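Local coordinates for protein cytosolic phospholipase A2 delta (Homo sapiens, PDB 5IZ5) that hydrolyses glycerophospholipids at the sn-2 position in a calcium-dependent manner, preferring linoleic acid there, and meets membranes through an N-terminal C2 domain, at residues 734-747 and 784-796. The protein carries 3 engineered substitutions. Sequence-based numbering, arbitrary orientation.
Sequences FPLVNASFKDHSAP and RLLRLSDYNVQTS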
loop_
_atom_site.group_PDB
_atom_site.type_symbol
_atom_site.label_atom_id
_atom_site.label_comp_id
_atom_site.label_asym_id
_atom_site.label_seq_id
_atom_site.Cartn_x
_atom_site.Cartn_y
_atom_site.Cartn_z
ATOM N N PHE B 734 -14.533 16.243 16.276
ATOM C CA PHE B 734 -15.674 15.681 16.984
ATOM C C PHE B 734 -15.260 14.420 17.737
ATOM O O PHE B 734 -15.281 13.322 17.179
ATOM C CB PHE B 734 -16.791 15.338 16.001
ATOM C CG PHE B 734 -17.292 16.517 15.221
ATOM C CD1 PHE B 734 -18.465 17.168 15.594
ATOM C CD2 PHE B 734 -16.581 16.989 14.124
ATOM C CE1 PHE B 734 -18.922 18.261 14.877
ATOM C CE2 PHE B 734 -17.031 18.080 13.406
ATOM C CZ PHE B 734 -18.202 18.718 13.784
ATOM N N PRO B 735 -14.887 14.569 19.018
ATOM C CA PRO B 735 -14.525 13.384 19.782
ATOM C C PRO B 735 -15.738 12.545 20.143
ATOM O O PRO B 735 -16.868 13.046 20.166
ATOM C CB PRO B 735 -13.871 13.963 21.037
ATOM C CG PRO B 735 -14.467 15.310 21.197
ATOM C CD PRO B 735 -14.766 15.807 19.812
ATOM N N LEU B 736 -15.508 11.268 20.416
ATOM C CA LEU B 736 -16.593 10.392 20.824
ATOM C C LEU B 736 -16.851 10.599 22.313
ATOM O O LEU B 736 -16.157 10.041 23.160
ATOM C CB LEU B 736 -16.262 8.934 20.518
ATOM C CG LEU B 736 -17.372 7.921 20.814
ATOM C CD1 LEU B 736 -18.677 8.264 20.105
ATOM C CD2 LEU B 736 -16.898 6.539 20.407
ATOM N N VAL B 737 -17.845 11.424 22.620
ATOM C CA VAL B 737 -18.134 11.802 23.996
ATOM C C VAL B 737 -19.637 11.969 24.189
ATOM O O VAL B 737 -20.331 12.461 23.305
ATOM C CB VAL B 737 -17.375 13.095 24.382
ATOM C CG1 VAL B 737 -17.893 14.304 23.604
ATOM C CG2 VAL B 737 -17.452 13.341 25.882
ATOM N N ASN B 738 -20.133 11.541 25.345
ATOM C CA ASN B 738 -21.517 11.765 25.730
ATOM C C ASN B 738 -21.550 12.941 26.692
ATOM O O ASN B 738 -21.374 12.767 27.898
ATOM C CB ASN B 738 -22.093 10.510 26.396
ATOM C CG ASN B 738 -23.588 10.614 26.664
ATOM O OD1 ASN B 738 -24.268 11.502 26.150
ATOM N ND2 ASN B 738 -24.109 9.694 27.466
ATOM N N ALA B 739 -21.737 14.142 26.154
ATOM C CA ALA B 739 -21.795 15.349 26.979
ATOM C C ALA B 739 -23.244 15.821 27.115
ATOM O O ALA B 739 -24.004 15.237 27.886
ATOM C CB ALA B 739 -20.894 16.435 26.404
ATOM N N SER B 740 -23.646 16.824 26.338
ATOM C CA SER B 740 -24.971 17.419 26.485
ATOM C C SER B 740 -26.080 16.429 26.112
ATOM O O SER B 740 -27.215 16.582 26.554
ATOM C CB SER B 740 -25.077 18.717 25.665
ATOM O OG SER B 740 -25.478 18.462 24.330
ATOM N N PHE B 741 -25.739 15.404 25.327
ATOM C CA PHE B 741 -26.688 14.358 24.923
ATOM C C PHE B 741 -27.285 13.591 26.094
ATOM O O PHE B 741 -28.352 13.003 25.957
ATOM C CB PHE B 741 -26.006 13.362 23.966
ATOM C CG PHE B 741 -26.933 12.320 23.379
ATOM C CD1 PHE B 741 -27.864 12.669 22.415
ATOM C CD2 PHE B 741 -26.850 10.990 23.765
ATOM C CE1 PHE B 741 -28.703 11.723 21.856
ATOM C CE2 PHE B 741 -27.688 10.033 23.206
ATOM C CZ PHE B 741 -28.617 10.400 22.252
ATOM N N LYS B 742 -26.602 13.564 27.233
ATOM C CA LYS B 742 -27.158 12.894 28.417
ATOM C C LYS B 742 -28.530 13.505 28.752
ATOM O O LYS B 742 -29.482 12.787 29.064
ATOM C CB LYS B 742 -26.221 13.024 29.621
ATOM C CG LYS B 742 -25.964 11.726 30.386
ATOM C CD LYS B 742 -24.693 11.797 31.226
ATOM C CE LYS B 742 -23.500 12.335 30.438
ATOM N NZ LYS B 742 -22.201 11.743 30.856
ATOM N N ASP B 743 -28.619 14.831 28.634
ATOM C CA ASP B 743 -29.813 15.586 29.035
ATOM C C ASP B 743 -30.795 15.799 27.886
ATOM O O ASP B 743 -32.008 15.786 28.102
ATOM C CB ASP B 743 -29.425 16.961 29.594
ATOM C CG ASP B 743 -28.383 16.882 30.685
ATOM O OD1 ASP B 743 -28.491 15.989 31.552
ATOM O OD2 ASP B 743 -27.457 17.720 30.672
ATOM N N HIS B 744 -30.273 15.991 26.672
ATOM C CA HIS B 744 -31.068 16.480 25.547
ATOM C C HIS B 744 -31.305 15.409 24.492
ATOM O O HIS B 744 -30.374 14.723 24.080
ATOM C CB HIS B 744 -30.371 17.681 24.897
ATOM C CG HIS B 744 -30.011 18.754 25.870
ATOM N ND1 HIS B 744 -29.018 18.584 26.807
ATOM C CD2 HIS B 744 -30.506 19.999 26.066
ATOM C CE1 HIS B 744 -28.914 19.678 27.541
ATOM N NE2 HIS B 744 -29.806 20.554 27.111
ATOM N N SER B 745 -32.555 15.280 24.055
ATOM C CA SER B 745 -32.923 14.350 22.988
ATOM C C SER B 745 -32.703 14.958 21.610
ATOM O O SER B 745 -32.707 14.249 20.608
ATOM C CB SER B 745 -34.395 13.972 23.111
ATOM O OG SER B 745 -35.227 15.087 22.835
ATOM N N ALA B 746 -32.564 16.279 21.569
ATOM C CA ALA B 746 -32.308 16.999 20.330
ATOM C C ALA B 746 -31.667 18.335 20.681
ATOM O O ALA B 746 -31.741 18.770 21.831
ATOM C CB ALA B 746 -33.603 17.203 19.557
ATOM N N PRO B 747 -31.005 18.977 19.706
ATOM C CA PRO B 747 -30.340 20.256 19.952
ATOM C C PRO B 747 -31.261 21.268 20.656
ATOM O O PRO B 747 -32.285 21.675 20.097
ATOM C CB PRO B 747 -29.966 20.736 18.545
ATOM C CG PRO B 747 -29.894 19.499 17.709
ATOM C CD PRO B 747 -30.697 18.430 18.373
ATOM N N ARG B 784 -28.324 4.010 20.580
ATOM C CA ARG B 784 -27.710 5.006 21.462
ATOM C C ARG B 784 -26.456 5.632 20.861
ATOM O O ARG B 784 -26.306 6.854 20.863
ATOM C CB ARG B 784 -27.348 4.386 22.809
ATOM C CG ARG B 784 -28.527 4.237 23.757
ATOM C CD ARG B 784 -28.070 3.628 25.076
ATOM N NE ARG B 784 -28.892 2.511 25.543
ATOM C CZ ARG B 784 -29.505 2.422 26.721
ATOM N NH1 ARG B 784 -29.458 3.409 27.612
ATOM N NH2 ARG B 784 -30.187 1.316 26.999
ATOM N N LEU B 785 -25.550 4.792 20.368
ATOM C CA LEU B 785 -24.292 5.273 19.787
ATOM C C LEU B 785 -24.569 6.082 18.528
ATOM O O LEU B 785 -23.996 7.152 18.325
ATOM C CB LEU B 785 -23.343 4.105 19.473
ATOM C CG LEU B 785 -21.972 4.436 18.871
ATOM C CD1 LEU B 785 -21.248 5.511 19.662
ATOM C CD2 LEU B 785 -21.108 3.185 18.785
ATOM N N LEU B 786 -25.452 5.558 17.685
ATOM C CA LEU B 786 -25.830 6.233 16.451
ATOM C C LEU B 786 -26.467 7.597 16.732
ATOM O O LEU B 786 -26.058 8.605 16.159
ATOM C CB LEU B 786 -26.810 5.369 15.662
ATOM C CG LEU B 786 -27.274 5.975 14.335
ATOM C CD1 LEU B 786 -26.304 5.615 13.222
ATOM C CD2 LEU B 786 -28.680 5.516 13.994
ATOM N N ARG B 787 -27.464 7.618 17.615
ATOM C CA ARG B 787 -28.192 8.855 17.915
ATOM C C ARG B 787 -27.306 9.872 18.629
ATOM O O ARG B 787 -27.410 11.069 18.375
ATOM C CB ARG B 787 -29.461 8.584 18.731
ATOM C CG ARG B 787 -30.554 7.834 17.986
ATOM C CD ARG B 787 -31.941 8.121 18.545
ATOM N NE ARG B 787 -32.972 7.314 17.893
ATOM C CZ ARG B 787 -33.474 6.165 18.353
ATOM N NH1 ARG B 787 -33.060 5.627 19.497
ATOM N NH2 ARG B 787 -34.408 5.537 17.646
ATOM N N LEU B 788 -26.423 9.395 19.500
ATOM C CA LEU B 788 -25.420 10.260 20.112
ATOM C C LEU B 788 -24.582 10.957 19.047
ATOM O O LEU B 788 -24.370 12.168 19.105
ATOM C CB LEU B 788 -24.494 9.458 21.031
ATOM C CG LEU B 788 -23.238 10.184 21.522
ATOM C CD1 LEU B 788 -23.606 11.423 22.326
ATOM C CD2 LEU B 788 -22.367 9.258 22.347
ATOM N N SER B 789 -24.083 10.176 18.094
ATOM C CA SER B 789 -23.223 10.694 17.034
ATOM C C SER B 789 -23.971 11.720 16.195
ATOM O O SER B 789 -23.458 12.797 15.911
ATOM C CB SER B 789 -22.723 9.547 16.144
ATOM O OG SER B 789 -22.065 8.553 16.906
ATOM N N ASP B 790 -25.183 11.357 15.793
ATOM C CA ASP B 790 -26.077 12.249 15.063
ATOM C C ASP B 790 -26.280 13.564 15.821
ATOM O O ASP B 790 -26.113 14.650 15.266
ATOM C CB ASP B 790 -27.417 11.539 14.846
ATOM C CG ASP B 790 -28.431 12.389 14.110
ATOM O OD1 ASP B 790 -28.045 13.357 13.426
ATOM O OD2 ASP B 790 -29.630 12.071 14.210
ATOM N N TYR B 791 -26.618 13.446 17.099
ATOM C CA TYR B 791 -26.850 14.606 17.949
ATOM C C TYR B 791 -25.625 15.515 18.039
ATOM O O TYR B 791 -25.736 16.727 17.854
ATOM C CB TYR B 791 -27.268 14.155 19.348
ATOM C CG TYR B 791 -27.358 15.282 20.339
ATOM C CD1 TYR B 791 -28.553 15.967 20.542
ATOM C CD2 TYR B 791 -26.249 15.662 21.076
ATOM C CE1 TYR B 791 -28.634 17.004 21.454
ATOM C CE2 TYR B 791 -26.320 16.692 21.985
ATOM C CZ TYR B 791 -27.514 17.363 22.173
ATOM O OH TYR B 791 -27.587 18.393 23.083
ATOM N N ASN B 792 -24.465 14.926 18.324
ATOM C CA ASN B 792 -23.220 15.690 18.486
ATOM C C ASN B 792 -22.867 16.553 17.288
ATOM O O ASN B 792 -22.285 17.623 17.442
ATOM C CB ASN B 792 -22.040 14.766 18.786
ATOM C CG ASN B 792 -22.077 14.210 20.189
ATOM O OD1 ASN B 792 -23.000 14.486 20.957
ATOM N ND2 ASN B 792 -21.065 13.432 20.539
ATOM N N VAL B 793 -23.207 16.088 16.094
ATOM C CA VAL B 793 -22.977 16.882 14.894
ATOM C C VAL B 793 -24.080 17.935 14.724
ATOM O O VAL B 793 -23.785 19.093 14.437
ATOM C CB VAL B 793 -22.839 15.987 13.645
ATOM C CG1 VAL B 793 -22.936 16.806 12.364
ATOM C CG2 VAL B 793 -21.512 15.245 13.694
ATOM N N GLN B 794 -25.337 17.540 14.907
ATOM C CA GLN B 794 -26.455 18.488 14.786
ATOM C C GLN B 794 -26.321 19.671 15.744
ATOM O O GLN B 794 -26.447 20.821 15.340
ATOM C CB GLN B 794 -27.801 17.789 14.974
ATOM C CG GLN B 794 -28.319 17.163 13.692
ATOM C CD GLN B 794 -29.614 16.402 13.886
ATOM O OE1 GLN B 794 -30.098 16.247 15.006
ATOM N NE2 GLN B 794 -30.180 15.917 12.790
ATOM N N THR B 795 -26.022 19.386 17.005
ATOM C CA THR B 795 -25.796 20.445 17.990
ATOM C C THR B 795 -24.599 21.349 17.663
ATOM O O THR B 795 -24.452 22.402 18.263
ATOM C CB THR B 795 -25.594 19.871 19.395
ATOM O OG1 THR B 795 -25.893 20.885 20.367
ATOM C CG2 THR B 795 -24.170 19.408 19.565
ATOM N N SER B 796 -23.728 20.921 16.752
ATOM C CA SER B 796 -22.571 21.719 16.348
ATOM C C SER B 796 -22.812 22.451 15.032
ATOM O O SER B 796 -21.875 23.003 14.448
ATOM C CB SER B 796 -21.346 20.812 16.202
ATOM O OG SER B 796 -21.178 20.005 17.345
HETATM O O HOH W 1 -18.567 14.792 18.825
HETATM O O HOH W 2 -23.102 15.012 23.810
#
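In the catalytic domain of this phospholipase, the loop that follows strand 730-734 of the central mixed sheet runs along one side of the last turns of helix 779-794, and Phe741 and Tyr791 meet at the centre of the contact. Phe741 lies flat on the helix backbone: Leu788 CA sits 3.8 Å from its ring centroid, almost on the ring normal, a CH-pi contact. Phe741 CD1 comes over one face of the Tyr791 ring, 3.4 Å from Tyr791 CG, with the planes oblique at 55°. Tyr791 holds CG anti to the backbone N (chi1 173°), which sends the ring off the helix into the bend of the loop. There Tyr791 OH lies 2.5 Å from Ser740 OG, a very short hydrogen bond, and Ser740 OG also bonds Glu716. Ser740 O closes the turn by accepting from His744 ND1 as well as from the backbone N of Asp743 and His744. With an alanine at position Tyr791, Ser740 OG would probably lose its hydroxyl partner across the contact, keeping Glu716, and Phe741 its cover on that side. Asn792 ND2 donates to Val737 O at 3.0 Å, in the carbonyl plane. Farther back, Phe734 CE1 meets Ser796 CB at 3.8 Å. One helix amide thus serves three loop backbone groups, Val737 O directly and, through a water donating to Asn792 OD1, Ala739 N and Phe741 N, while the aromatic packing probably helps to hold the bend.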